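Local coordinates for protein cell division GTPase FtsZ, diverged (Clostridium botulinum C, PDB 3V3T) that belongs to the tubulin/FtsZ family of cytoskeletal GTPases as a diverged FtsZ, with a TubZ-like C-terminal domain joined to its GTPase domain, at residues Thr153-Asp165 against Ser204-Leu216. The protein carries 1 engineered substitution. Numbering follows the deposited sequence.
Sequences TNEGKDISIYLLD and SKLLTMKKSNVIL
One face of the Tyr-162 ring is covered by the CB of Asn-213, 3.9 Å from CE1. The carboxamide of Asn-213 stands steeply against that ring, the two planes 71° apart, with ND2 3.8 Å from OH. At the phenol end, CD2 of Leu-207, from near the C-terminal end of helix 200-208, reaches OH at 3.6 Å. With CG anti to its carbonyl carbon (chi1 -58°), Tyr-162 brings its ring back over the neighbouring strand although its CB points away from it. In the conformer described, one of two, the Asn-213 amide makes weak bonds, ND2 to Leu-206 O and Gly-286 N to OD1, and so links its strand loosely to the preceding helix and to strand 281-287.

Beneath these side chains, strands 160-165 and 211-216 pair in parallel. Lys-211 N donates to Ile-159 O and Ile-161 N to Lys-211 O, each at 2.7 Å, and Asn-213 N to Ile-161 O at 2.9 Å. The 48° angle between the strands then spreads them apart, and a water takes over, accepting from Leu-163 N and donating to Asn-213 O and Ser-212 OG; Gln-290 also bonds that hydroxyl. At the other end, the Lys-210 side chain, bent at chi2, runs past the carbonyls of Lys-157 (CB 3.2 Å from O) and Asp-158, while Ser-160 CB packs on Met-209 O and its OG bonds His-122.

Strand 160-165 also pairs with strand 122-129, so this junction carries the central sheet from the GTPase region into the C-terminal one. The chemistry is that of a backbone seam: three direct backbone bonds join the strands and one water bridges the next pair, Leu-163 N and Asn-213 O, whereas the side chains across it contribute mainly van der Waals packing.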
ATOM      1  N   THR A 153      -6.533 -14.060   3.427  1.00 35.49           N
ATOM      2  CA  THR A 153      -5.810 -13.935   2.165  1.00 25.83           C
ATOM      3  C   THR A 153      -4.694 -14.959   2.078  1.00 35.11           C
ATOM      4  O   THR A 153      -3.684 -14.735   1.387  1.00 30.01           O
ATOM      5  CB  THR A 153      -5.148 -12.559   2.037  1.00 33.13           C
ATOM      6  OG1 THR A 153      -4.177 -12.398   3.080  1.00 26.69           O
ATOM      7  CG2 THR A 153      -6.170 -11.441   2.124  1.00 22.47           C
ATOM      8  N   ASN A 154      -4.858 -16.063   2.801  1.00 32.84           N
ATOM      9  CA  ASN A 154      -3.832 -17.099   2.859  0.52 37.84           C
ATOM     10  C   ASN A 154      -2.476 -16.514   3.238  1.00 40.64           C
ATOM     11  O   ASN A 154      -1.484 -16.732   2.548  1.00 37.69           O
ATOM     12  CB  ASN A 154      -3.722 -17.837   1.523  0.52 40.82           C
ATOM     13  CG  ASN A 154      -2.896 -19.119   1.626  0.52 47.21           C
ATOM     14  OD1 ASN A 154      -2.661 -19.639   2.723  0.52 49.59           O
ATOM     15  ND2 ASN A 154      -2.455 -19.634   0.479  0.52 44.22           N
ATOM     16  N   GLU A 155      -2.444 -15.762   4.333  1.00 37.16           N
ATOM     17  CA  GLU A 155      -1.209 -15.160   4.824  1.00 31.12           C
ATOM     18  C   GLU A 155      -0.608 -14.229   3.781  1.00 31.13           C
ATOM     19  O   GLU A 155       0.603 -14.120   3.658  1.00 39.00           O
ATOM     20  CB  GLU A 155      -0.197 -16.240   5.205  1.00 34.17           C
ATOM     21  CG  GLU A 155      -0.776 -17.377   6.034  1.00 51.07           C
ATOM     22  CD  GLU A 155      -1.348 -16.913   7.368  1.00 72.52           C
ATOM     23  OE1 GLU A 155      -0.637 -16.197   8.109  1.00 82.73           O
ATOM     24  OE2 GLU A 155      -2.508 -17.266   7.681  1.00 75.90           O
ATOM     25  N   GLY A 156      -1.455 -13.564   3.015  1.00 30.46           N
ATOM     26  CA  GLY A 156      -0.974 -12.539   2.110  1.00 25.36           C
ATOM     27  C   GLY A 156      -0.648 -13.039   0.720  1.00 32.07           C
ATOM     28  O   GLY A 156      -0.191 -12.258  -0.111  1.00 29.83           O
ATOM     29  N   LYS A 157      -0.875 -14.331   0.463  1.00 31.94           N
ATOM     30  CA  LYS A 157      -0.640 -14.897  -0.864  1.00 28.00           C
ATOM     31  C   LYS A 157      -1.708 -14.550  -1.912  1.00 35.72           C
ATOM     32  O   LYS A 157      -1.445 -14.668  -3.105  1.00 38.91           O
ATOM     33  CB  LYS A 157      -0.489 -16.423  -0.798  1.00 36.33           C
ATOM     34  CG  LYS A 157       0.662 -16.928   0.067  1.00 38.24           C
ATOM     35  CD  LYS A 157       0.710 -18.460   0.052  1.00 53.13           C
ATOM     36  CE  LYS A 157       1.496 -19.017   1.238  1.00 61.56           C
ATOM     37  NZ  LYS A 157       2.853 -18.408   1.353  1.00 69.85           N
ATOM     38  N   ASP A 158      -2.902 -14.135  -1.491  1.00 32.05           N
ATOM     39  CA  ASP A 158      -3.983 -13.876  -2.452  1.00 32.38           C
ATOM     40  C   ASP A 158      -4.101 -12.403  -2.876  1.00 37.12           C
ATOM     41  O   ASP A 158      -4.916 -12.048  -3.742  1.00 35.28           O
ATOM     42  CB  ASP A 158      -5.336 -14.342  -1.895  1.00 38.08           C
ATOM     43  CG  ASP A 158      -5.390 -15.841  -1.649  1.00 46.42           C
ATOM     44  OD1 ASP A 158      -4.656 -16.590  -2.335  1.00 47.52           O
ATOM     45  OD2 ASP A 158      -6.172 -16.265  -0.763  1.00 54.40           O
ATOM     46  N   ILE A 159      -3.303 -11.543  -2.260  1.00 29.61           N
ATOM     47  CA  ILE A 159      -3.398 -10.115  -2.518  1.00 26.74           C
ATOM     48  C   ILE A 159      -2.006  -9.513  -2.572  1.00 27.88           C
ATOM     49  O   ILE A 159      -1.029 -10.127  -2.150  1.00 31.80           O
ATOM     50  CB  ILE A 159      -4.175  -9.383  -1.400  1.00 26.88           C
ATOM     51  CG1 ILE A 159      -3.430  -9.487  -0.073  1.00 24.87           C
ATOM     52  CG2 ILE A 159      -5.616  -9.931  -1.262  1.00 31.05           C
ATOM     53  CD1 ILE A 159      -3.884  -8.432   0.960  1.00 22.09           C
ATOM     54  N   SER A 160      -1.910  -8.300  -3.087  1.00 19.85           N
ATOM     55  CA  SER A 160      -0.641  -7.600  -3.020  1.00 29.27           C
ATOM     56  C   SER A 160      -0.728  -6.628  -1.840  1.00 28.53           C
ATOM     57  O   SER A 160      -1.796  -6.122  -1.517  1.00 27.08           O
ATOM     58  CB  SER A 160      -0.338  -6.919  -4.347  1.00 24.80           C
ATOM     59  OG  SER A 160      -1.229  -5.863  -4.566  1.00 40.27           O
ATOM     60  N   ILE A 161       0.378  -6.429  -1.142  1.00 30.86           N
ATOM     61  CA  ILE A 161       0.352  -5.681   0.111  1.00 22.02           C
ATOM     62  C   ILE A 161       1.392  -4.558   0.044  1.00 32.01           C
ATOM     63  O   ILE A 161       2.542  -4.810  -0.301  1.00 30.91           O
ATOM     64  CB  ILE A 161       0.695  -6.604   1.318  1.00 27.34           C
ATOM     65  CG1 ILE A 161      -0.417  -7.623   1.563  1.00 26.96           C
ATOM     66  CG2 ILE A 161       0.941  -5.786   2.586  1.00 13.69           C
ATOM     67  CD1 ILE A 161      -0.057  -8.688   2.602  1.00 24.17           C
ATOM     68  N   TYR A 162       0.982  -3.327   0.345  1.00 19.88           N
ATOM     69  CA  TYR A 162       1.918  -2.219   0.447  1.00 23.55           C
ATOM     70  C   TYR A 162       1.868  -1.800   1.906  1.00 22.20           C
ATOM     71  O   TYR A 162       0.924  -1.148   2.328  1.00 23.38           O
ATOM     72  CB  TYR A 162       1.503  -1.041  -0.447  1.00 21.11           C
ATOM     73  CG  TYR A 162       1.365  -1.355  -1.931  1.00 22.87           C
ATOM     74  CD1 TYR A 162       2.334  -0.945  -2.838  1.00 20.72           C
ATOM     75  CD2 TYR A 162       0.252  -2.047  -2.429  1.00 25.38           C
ATOM     76  CE1 TYR A 162       2.219  -1.216  -4.186  1.00 26.44           C
ATOM     77  CE2 TYR A 162       0.130  -2.329  -3.794  1.00 26.10           C
ATOM     78  CZ  TYR A 162       1.119  -1.902  -4.662  1.00 27.48           C
ATOM     79  OH  TYR A 162       1.041  -2.151  -6.006  1.00 33.58           O
ATOM     80  N   LEU A 163       2.865  -2.214   2.682  1.00 17.82           N
ATOM     81  CA  LEU A 163       2.825  -2.039   4.124  1.00 19.08           C
ATOM     82  C   LEU A 163       3.710  -0.870   4.503  1.00 18.81           C
ATOM     83  O   LEU A 163       4.943  -0.936   4.339  1.00 22.44           O
ATOM     84  CB  LEU A 163       3.317  -3.314   4.831  1.00 14.26           C
ATOM     85  CG  LEU A 163       3.036  -3.389   6.340  1.00 24.37           C
ATOM     86  CD1 LEU A 163       1.540  -3.176   6.576  1.00 22.74           C
ATOM     87  CD2 LEU A 163       3.486  -4.736   6.972  1.00 18.54           C
ATOM     88  N   LEU A 164       3.081   0.185   5.013  1.00 21.13           N
ATOM     89  CA  LEU A 164       3.769   1.431   5.379  1.00 26.18           C
ATOM     90  C   LEU A 164       3.974   1.525   6.886  1.00 27.19           C
ATOM     91  O   LEU A 164       3.198   0.952   7.661  1.00 19.93           O
ATOM     92  CB  LEU A 164       2.970   2.651   4.887  1.00 22.31           C
ATOM     93  CG  LEU A 164       2.586   2.674   3.405  1.00 25.69           C
ATOM     94  CD1 LEU A 164       1.869   3.966   3.041  1.00 18.28           C
ATOM     95  CD2 LEU A 164       3.825   2.510   2.532  1.00 30.71           C
ATOM     96  N   ASP A 165       5.000   2.265   7.302  1.00 25.50           N
ATOM     97  CA  ASP A 165       5.370   2.330   8.711  1.00 26.82           C
ATOM     98  C   ASP A 165       5.505   3.781   9.214  1.00 32.80           C
ATOM     99  O   ASP A 165       6.476   4.473   8.899  1.00 27.82           O
ATOM    100  CB  ASP A 165       6.679   1.567   8.930  1.00 31.20           C
ATOM    101  CG  ASP A 165       7.090   1.492  10.393  1.00 39.16           C
ATOM    102  OD1 ASP A 165       6.464   2.172  11.243  1.00 40.26           O
ATOM    103  OD2 ASP A 165       8.053   0.747  10.692  1.00 41.88           O
ATOM    104  N   SER A 204       1.792  -3.681 -15.289  1.00 44.81           N
ATOM    105  CA  SER A 204       0.640  -4.500 -14.914  1.00 46.14           C
ATOM    106  C   SER A 204       1.079  -5.738 -14.114  1.00 40.41           C
ATOM    107  O   SER A 204       0.551  -6.008 -13.032  1.00 34.46           O
ATOM    108  CB  SER A 204      -0.155  -4.910 -16.160  1.00 49.61           C
ATOM    109  OG  SER A 204      -1.160  -5.853 -15.836  1.00 52.66           O
ATOM    110  N   LYS A 205       2.049  -6.483 -14.639  1.00 34.87           N
ATOM    111  CA  LYS A 205       2.555  -7.668 -13.939  1.00 36.63           C
ATOM    112  C   LYS A 205       3.105  -7.364 -12.544  1.00 38.13           C
ATOM    113  O   LYS A 205       2.936  -8.155 -11.617  1.00 41.36           O
ATOM    114  CB  LYS A 205       3.605  -8.400 -14.788  1.00 43.98           C
ATOM    115  CG  LYS A 205       2.982  -9.392 -15.764  1.00 51.10           C
ATOM    116  CD  LYS A 205       3.881  -9.707 -16.935  1.00 60.65           C
ATOM    117  CE  LYS A 205       3.157 -10.630 -17.920  1.00 76.55           C
ATOM    118  NZ  LYS A 205       3.957 -10.898 -19.161  1.00 83.40           N
ATOM    119  N   LEU A 206       3.778  -6.228 -12.391  1.00 36.37           N
ATOM    120  CA  LEU A 206       4.271  -5.839 -11.077  1.00 31.48           C
ATOM    121  C   LEU A 206       3.097  -5.518 -10.134  1.00 33.84           C
ATOM    122  O   LEU A 206       3.145  -5.831  -8.952  1.00 29.91           O
ATOM    123  CB  LEU A 206       5.222  -4.645 -11.181  1.00 26.69           C
ATOM    124  CG  LEU A 206       6.591  -4.902 -11.815  1.00 31.07           C
ATOM    125  CD1 LEU A 206       7.194  -3.618 -12.373  1.00 29.87           C
ATOM    126  CD2 LEU A 206       7.565  -5.593 -10.850  1.00 31.21           C
ATOM    127  N   LEU A 207       2.056  -4.889 -10.675  1.00 35.49           N
ATOM    128  CA  LEU A 207       0.862  -4.532  -9.929  1.00 38.64           C
ATOM    129  C   LEU A 207       0.061  -5.746  -9.474  1.00 42.17           C
ATOM    130  O   LEU A 207      -0.577  -5.721  -8.422  1.00 36.77           O
ATOM    131  CB  LEU A 207      -0.054  -3.691 -10.809  1.00 45.01           C
ATOM    132  CG  LEU A 207       0.013  -2.174 -10.706  1.00 47.56           C
ATOM    133  CD1 LEU A 207      -0.932  -1.559 -11.750  1.00 45.77           C
ATOM    134  CD2 LEU A 207      -0.320  -1.703  -9.283  1.00 35.47           C
ATOM    135  N   THR A 208       0.073  -6.802 -10.276  1.00 42.79           N
ATOM    136  CA  THR A 208      -0.761  -7.952  -9.970  1.00 45.44           C
ATOM    137  C   THR A 208      -0.022  -9.043  -9.189  1.00 46.36           C
ATOM    138  O   THR A 208      -0.619 -10.056  -8.825  1.00 44.29           O
ATOM    139  CB  THR A 208      -1.454  -8.522 -11.243  1.00 44.30           C
ATOM    140  OG1 THR A 208      -0.479  -8.954 -12.202  1.00 47.95           O
ATOM    141  CG2 THR A 208      -2.336  -7.464 -11.876  1.00 39.27           C
ATOM    142  N   MET A 209       1.265  -8.820  -8.917  1.00 38.35           N
ATOM    143  CA  MET A 209       2.052  -9.780  -8.143  1.00 33.64           C
ATOM    144  C   MET A 209       1.606  -9.762  -6.686  1.00 35.91           C
ATOM    145  O   MET A 209       1.412  -8.702  -6.104  1.00 37.42           O
ATOM    146  CB  MET A 209       3.544  -9.469  -8.225  1.00 32.43           C
ATOM    147  CG  MET A 209       4.393 -10.315  -7.294  1.00 32.82           C
ATOM    148  SD  MET A 209       4.315 -12.081  -7.665  1.00 34.46           S
ATOM    149  CE  MET A 209       4.970 -12.146  -9.320  1.00 33.25           C
ATOM    150  N   LYS A 210       1.445 -10.946  -6.104  1.00 35.49           N
ATOM    151  CA  LYS A 210       0.898 -11.060  -4.767  1.00 31.79           C
ATOM    152  C   LYS A 210       1.991 -10.975  -3.712  1.00 27.66           C
ATOM    153  O   LYS A 210       3.173 -11.058  -4.024  1.00 34.03           O
ATOM    154  CB  LYS A 210       0.136 -12.369  -4.607  1.00 30.13           C
ATOM    155  CG  LYS A 210      -0.849 -12.657  -5.723  1.00 40.42           C
ATOM    156  CD  LYS A 210      -1.877 -11.560  -5.850  1.00 45.83           C
ATOM    157  CE  LYS A 210      -2.897 -11.952  -6.903  1.00 59.59           C
ATOM    158  NZ  LYS A 210      -3.091 -13.437  -6.911  1.00 62.56           N
ATOM    159  N   LYS A 211       1.563 -10.828  -2.462  1.00 28.86           N
ATOM    160  CA  LYS A 211       2.455 -10.597  -1.340  1.00 21.90           C
ATOM    161  C   LYS A 211       2.918  -9.156  -1.357  1.00 27.19           C
ATOM    162  O   LYS A 211       2.222  -8.259  -1.867  1.00 25.27           O
ATOM    163  CB  LYS A 211       3.637 -11.569  -1.380  1.00 26.74           C
ATOM    164  CG  LYS A 211       3.196 -13.013  -1.103  1.00 36.94           C
ATOM    165  CD  LYS A 211       3.973 -14.029  -1.931  1.00 56.76           C
ATOM    166  CE  LYS A 211       5.282 -14.428  -1.290  1.00 66.06           C
ATOM    167  NZ  LYS A 211       6.086 -15.290  -2.224  1.00 73.20           N
ATOM    168  N   SER A 212       4.110  -8.930  -0.835  1.00 27.18           N
ATOM    169  CA  SER A 212       4.505  -7.585  -0.495  1.00 24.31           C
ATOM    170  C   SER A 212       5.307  -6.880  -1.564  1.00 20.48           C
ATOM    171  O   SER A 212       6.218  -7.431  -2.170  1.00 27.52           O
ATOM    172  CB  SER A 212       5.251  -7.560   0.841  1.00 29.47           C
ATOM    173  OG  SER A 212       4.433  -6.961   1.813  1.00 38.54           O
ATOM    174  N   ASN A 213       4.947  -5.624  -1.746  1.00 20.06           N
ATOM    175  CA  ASN A 213       5.611  -4.790  -2.709  0.57 25.27           C
ATOM    176  C   ASN A 213       6.326  -3.634  -1.980  1.00 29.70           C
ATOM    177  O   ASN A 213       5.834  -3.100  -0.986  1.00 22.39           O
ATOM    178  CB  ASN A 213       4.593  -4.317  -3.765  0.57 23.15           C
ATOM    179  CG  ASN A 213       4.030  -5.481  -4.622  0.57 44.98           C
ATOM    180  OD1 ASN A 213       4.238  -6.673  -4.327  0.57 35.80           O
ATOM    181  ND2 ASN A 213       3.303  -5.126  -5.684  0.57 46.87           N
ATOM    182  N   VAL A 214       7.527  -3.294  -2.446  1.00 21.28           N
ATOM    183  CA  VAL A 214       8.262  -2.156  -1.888  1.00 20.16           C
ATOM    184  C   VAL A 214       8.794  -1.291  -3.056  1.00 29.39           C
ATOM    185  O   VAL A 214       9.301  -1.816  -4.047  1.00 29.73           O
ATOM    186  CB  VAL A 214       9.412  -2.608  -0.946  1.00 34.90           C
ATOM    187  CG1 VAL A 214      10.383  -1.464  -0.674  1.00 35.81           C
ATOM    188  CG2 VAL A 214       8.843  -3.123   0.362  1.00 28.58           C
ATOM    189  N   ILE A 215       8.638   0.027  -2.951  1.00 24.38           N
ATOM    190  CA  ILE A 215       9.092   0.945  -3.993  1.00 27.84           C
ATOM    191  C   ILE A 215      10.229   1.779  -3.424  1.00 30.80           C
ATOM    192  O   ILE A 215      10.078   2.369  -2.356  1.00 32.78           O
ATOM    193  CB  ILE A 215       7.946   1.900  -4.443  1.00 30.61           C
ATOM    194  CG1 ILE A 215       6.713   1.103  -4.874  1.00 25.03           C
ATOM    195  CG2 ILE A 215       8.420   2.840  -5.555  1.00 30.54           C
ATOM    196  CD1 ILE A 215       5.501   1.959  -5.187  1.00 29.60           C
ATOM    197  N   LEU A 216      11.361   1.823  -4.124  1.00 28.52           N
ATOM    198  CA  LEU A 216      12.520   2.602  -3.672  1.00 33.48           C
ATOM    199  C   LEU A 216      12.975   3.604  -4.714  1.00 36.27           C
ATOM    200  O   LEU A 216      13.044   3.287  -5.894  1.00 46.18           O
ATOM    201  CB  LEU A 216      13.704   1.687  -3.369  1.00 29.69           C
ATOM    202  CG  LEU A 216      13.468   0.575  -2.339  1.00 31.91           C
ATOM    203  CD1 LEU A 216      14.623  -0.429  -2.369  1.00 31.93           C
ATOM    204  CD2 LEU A 216      13.297   1.166  -0.947  1.00 28.75           C
TER
HETATM  205  O   HOH W   1       5.013  -3.887   1.557  1.00 20.91           O